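Local coordinates for protein 6-phospho-alpha-glucosidase (Merdibacter massiliensis, PDB 6VC6) that probably hydrolyses 6-phospho-alpha-glucosides, as a family 4 glycosidase that binds NAD and a manganese ion, at residues 197-203 against 383-388. Numbering follows the deposited sequence.
Sequences GLNHYGW and LLVQQV. With MN (manganese (II) ion), chain E; G6P (6-O-phosphono-alpha-D-glucopyranose), chain F.
Leu384 CD2 sits over one face of the Tyr201 ring as a CH-pi contact, 4.0 Å from the centroid and 16° off the normal; Tyr267 of helix 264-268 also stacks with this ring. Gln387 CG lies at the ring edge, 3.7 Å from Tyr201 CD2. Leu384 CD2 also lies at the edge of the Trp203 indole, 4.0 Å from Trp203 CZ3, and Leu383 CD1 approaches Trp203 CH2 obliquely. In Leu384, chi1 (-67°) sets CG beside the backbone N and the extended chi2 then puts CD1 3.6 Å from Gly197 CA. Leu198 CD1 rests against both Gln387 CG and Val388 CB. Leu383 CD2 touches Tyr201 OH (3.4 Å), and a water ties that hydroxyl to the helix, donating to Leu383 O and, weakly, to Gln386 OE1. With an alanine at Tyr201, Leu384 CD2 would probably lose the ring face it packs on, and the water one of its partners. Gln387 NE2 hydrogen-bonds Glu391 OE2. The type II turn from Leu198 to Tyr201 carries His200, whose NE2 binds manganese at 2.2 Å; Cys170 SG and the sugar O2 and O3 bind the same ion. This contact thus packs the hairpin of strands 191-196 and 201-209, behind its metal-binding turn, against helix 378-400; Val357 of strand 356-364 touches Leu198.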
loop_
_atom_site.group_PDB
_atom_site.type_symbol
_atom_site.label_atom_id
_atom_site.label_comp_id
_atom_site.label_asym_id
_atom_site.label_seq_id
_atom_site.Cartn_x
_atom_site.Cartn_y
_atom_site.Cartn_z
ATOM N N GLY A 197 -14.693 -2.045 0.060
ATOM C CA GLY A 197 -14.179 -1.462 -1.156
ATOM C C GLY A 197 -12.937 -2.188 -1.619
ATOM O O GLY A 197 -12.533 -3.203 -1.054
ATOM N N LEU A 198 -12.340 -1.661 -2.682
ATOM C CA LEU A 198 -11.038 -2.114 -3.141
ATOM C C LEU A 198 -9.947 -1.273 -2.484
ATOM O O LEU A 198 -10.217 -0.282 -1.803
ATOM C CB LEU A 198 -10.941 -2.026 -4.665
ATOM C CG LEU A 198 -12.160 -2.496 -5.460
ATOM C CD1 LEU A 198 -11.958 -2.258 -6.949
ATOM C CD2 LEU A 198 -12.452 -3.962 -5.184
ATOM N N ASN A 199 -8.699 -1.683 -2.690
ATOM C CA ASN A 199 -7.582 -0.915 -2.161
ATOM C C ASN A 199 -7.557 0.471 -2.790
ATOM O O ASN A 199 -7.658 0.612 -4.012
ATOM C CB ASN A 199 -6.262 -1.636 -2.420
ATOM C CG ASN A 199 -5.080 -0.897 -1.830
ATOM O OD1 ASN A 199 -4.994 -0.720 -0.618
ATOM N ND2 ASN A 199 -4.170 -0.448 -2.686
ATOM N N HIS A 200 -7.429 1.495 -1.943
ATOM C CA HIS A 200 -7.436 2.892 -2.376
ATOM C C HIS A 200 -8.732 3.236 -3.107
ATOM O O HIS A 200 -8.740 3.999 -4.076
ATOM C CB HIS A 200 -6.215 3.213 -3.242
ATOM C CG HIS A 200 -4.919 3.131 -2.501
ATOM N ND1 HIS A 200 -3.701 3.024 -3.136
ATOM C CD2 HIS A 200 -4.653 3.111 -1.173
ATOM C CE1 HIS A 200 -2.740 2.964 -2.232
ATOM N NE2 HIS A 200 -3.290 3.014 -1.033
ATOM N N TYR A 201 -9.840 2.671 -2.625
ATOM C CA TYR A 201 -11.156 2.852 -3.224
ATOM C C TYR A 201 -12.215 2.264 -2.297
ATOM O O TYR A 201 -12.748 1.183 -2.569
ATOM C CB TYR A 201 -11.219 2.182 -4.601
ATOM C CG TYR A 201 -12.086 2.891 -5.622
ATOM C CD1 TYR A 201 -13.046 3.818 -5.232
ATOM C CD2 TYR A 201 -11.948 2.624 -6.979
ATOM C CE1 TYR A 201 -13.840 4.462 -6.169
ATOM C CE2 TYR A 201 -12.736 3.262 -7.920
ATOM C CZ TYR A 201 -13.680 4.179 -7.511
ATOM O OH TYR A 201 -14.465 4.815 -8.447
ATOM N N GLY A 202 -12.521 2.953 -1.199
ATOM C CA GLY A 202 -13.427 2.386 -0.217
ATOM C C GLY A 202 -14.127 3.445 0.604
ATOM O O GLY A 202 -13.862 4.643 0.486
ATOM N N TRP A 203 -15.035 2.972 1.457
ATOM C CA TRP A 203 -15.852 3.837 2.293
ATOM C C TRP A 203 -16.073 3.180 3.646
ATOM O O TRP A 203 -16.169 1.954 3.752
ATOM C CB TRP A 203 -17.213 4.131 1.644
ATOM C CG TRP A 203 -17.132 4.923 0.378
ATOM C CD1 TRP A 203 -17.217 6.279 0.252
ATOM C CD2 TRP A 203 -16.956 4.408 -0.947
ATOM N NE1 TRP A 203 -17.102 6.639 -1.069
ATOM C CE2 TRP A 203 -16.942 5.509 -1.826
ATOM C CE3 TRP A 203 -16.808 3.121 -1.475
ATOM C CZ2 TRP A 203 -16.786 5.364 -3.202
ATOM C CZ3 TRP A 203 -16.653 2.979 -2.842
ATOM C CH2 TRP A 203 -16.643 4.094 -3.690
ATOM N N LEU A 383 -19.184 1.868 -9.303
ATOM C CA LEU A 383 -17.819 2.380 -9.227
ATOM C C LEU A 383 -16.811 1.247 -9.074
ATOM O O LEU A 383 -15.783 1.220 -9.761
ATOM C CB LEU A 383 -17.693 3.368 -8.066
ATOM C CG LEU A 383 -18.363 4.734 -8.228
ATOM C CD1 LEU A 383 -18.390 5.476 -6.899
ATOM C CD2 LEU A 383 -17.655 5.560 -9.290
ATOM N N LEU A 384 -17.091 0.298 -8.178
ATOM C CA LEU A 384 -16.103 -0.730 -7.860
ATOM C C LEU A 384 -16.006 -1.779 -8.962
ATOM O O LEU A 384 -14.912 -2.273 -9.257
ATOM C CB LEU A 384 -16.441 -1.383 -6.520
ATOM C CG LEU A 384 -16.308 -0.474 -5.297
ATOM C CD1 LEU A 384 -16.410 -1.285 -4.016
ATOM C CD2 LEU A 384 -15.002 0.306 -5.341
ATOM N N VAL A 385 -17.135 -2.139 -9.577
ATOM C CA VAL A 385 -17.099 -3.122 -10.656
ATOM C C VAL A 385 -16.342 -2.568 -11.857
ATOM O O VAL A 385 -15.619 -3.300 -12.544
ATOM C CB VAL A 385 -18.527 -3.564 -11.027
ATOM C CG1 VAL A 385 -18.525 -4.375 -12.313
ATOM C CG2 VAL A 385 -19.134 -4.379 -9.894
ATOM N N GLN A 386 -16.478 -1.265 -12.119
ATOM C CA GLN A 386 -15.699 -0.646 -13.188
ATOM C C GLN A 386 -14.206 -0.721 -12.894
ATOM O O GLN A 386 -13.403 -1.017 -13.787
ATOM C CB GLN A 386 -16.132 0.808 -13.384
ATOM C CG GLN A 386 -15.235 1.596 -14.331
ATOM C CD GLN A 386 -15.583 3.072 -14.383
ATOM O OE1 GLN A 386 -16.258 3.596 -13.498
ATOM N NE2 GLN A 386 -15.121 3.750 -15.428
ATOM N N GLN A 387 -13.816 -0.466 -11.644
ATOM C CA GLN A 387 -12.400 -0.456 -11.299
ATOM C C GLN A 387 -11.829 -1.868 -11.261
ATOM O O GLN A 387 -10.744 -2.123 -11.797
ATOM C CB GLN A 387 -12.191 0.250 -9.959
ATOM C CG GLN A 387 -10.751 0.232 -9.467
ATOM C CD GLN A 387 -9.816 1.038 -10.350
ATOM O OE1 GLN A 387 -10.248 1.926 -11.086
ATOM N NE2 GLN A 387 -8.527 0.730 -10.279
ATOM N N VAL A 388 -12.546 -2.803 -10.630
ATOM C CA VAL A 388 -12.034 -4.166 -10.518
ATOM C C VAL A 388 -11.977 -4.836 -11.886
ATOM O O VAL A 388 -11.157 -5.736 -12.109
ATOM C CB VAL A 388 -12.875 -4.980 -9.515
ATOM C CG1 VAL A 388 -14.197 -5.412 -10.133
ATOM C CG2 VAL A 388 -12.090 -6.186 -9.019
HETATM MN MN MN E . -1.959 2.001 0.362
HETATM C C1 G6P F . -0.880 6.322 1.066
HETATM C C2 G6P F . -1.081 4.868 0.616
HETATM C C3 G6P F . 0.156 4.216 0.025
HETATM C C4 G6P F . 0.858 5.213 -0.867
HETATM C C5 G6P F . 1.409 6.307 0.028
HETATM C C6 G6P F . 2.029 7.401 -0.832
HETATM O O1 G6P F . -1.234 6.445 2.450
HETATM O O2 G6P F . -1.534 4.087 1.729
HETATM O O3 G6P F . -0.198 3.051 -0.727
HETATM O O4 G6P F . 1.928 4.562 -1.558
HETATM O O5 G6P F . 0.409 6.930 0.842
HETATM O O6 G6P F . 3.017 8.081 -0.066
HETATM P P G6P F . 4.058 9.078 -0.778
HETATM O O1P G6P F . 5.138 8.143 -1.269
HETATM O O2P G6P F . 3.259 9.742 -1.875
HETATM O O3P G6P F . 4.473 10.018 0.328
HETATM O O HOH W 1 -14.493 3.311 -11.169
#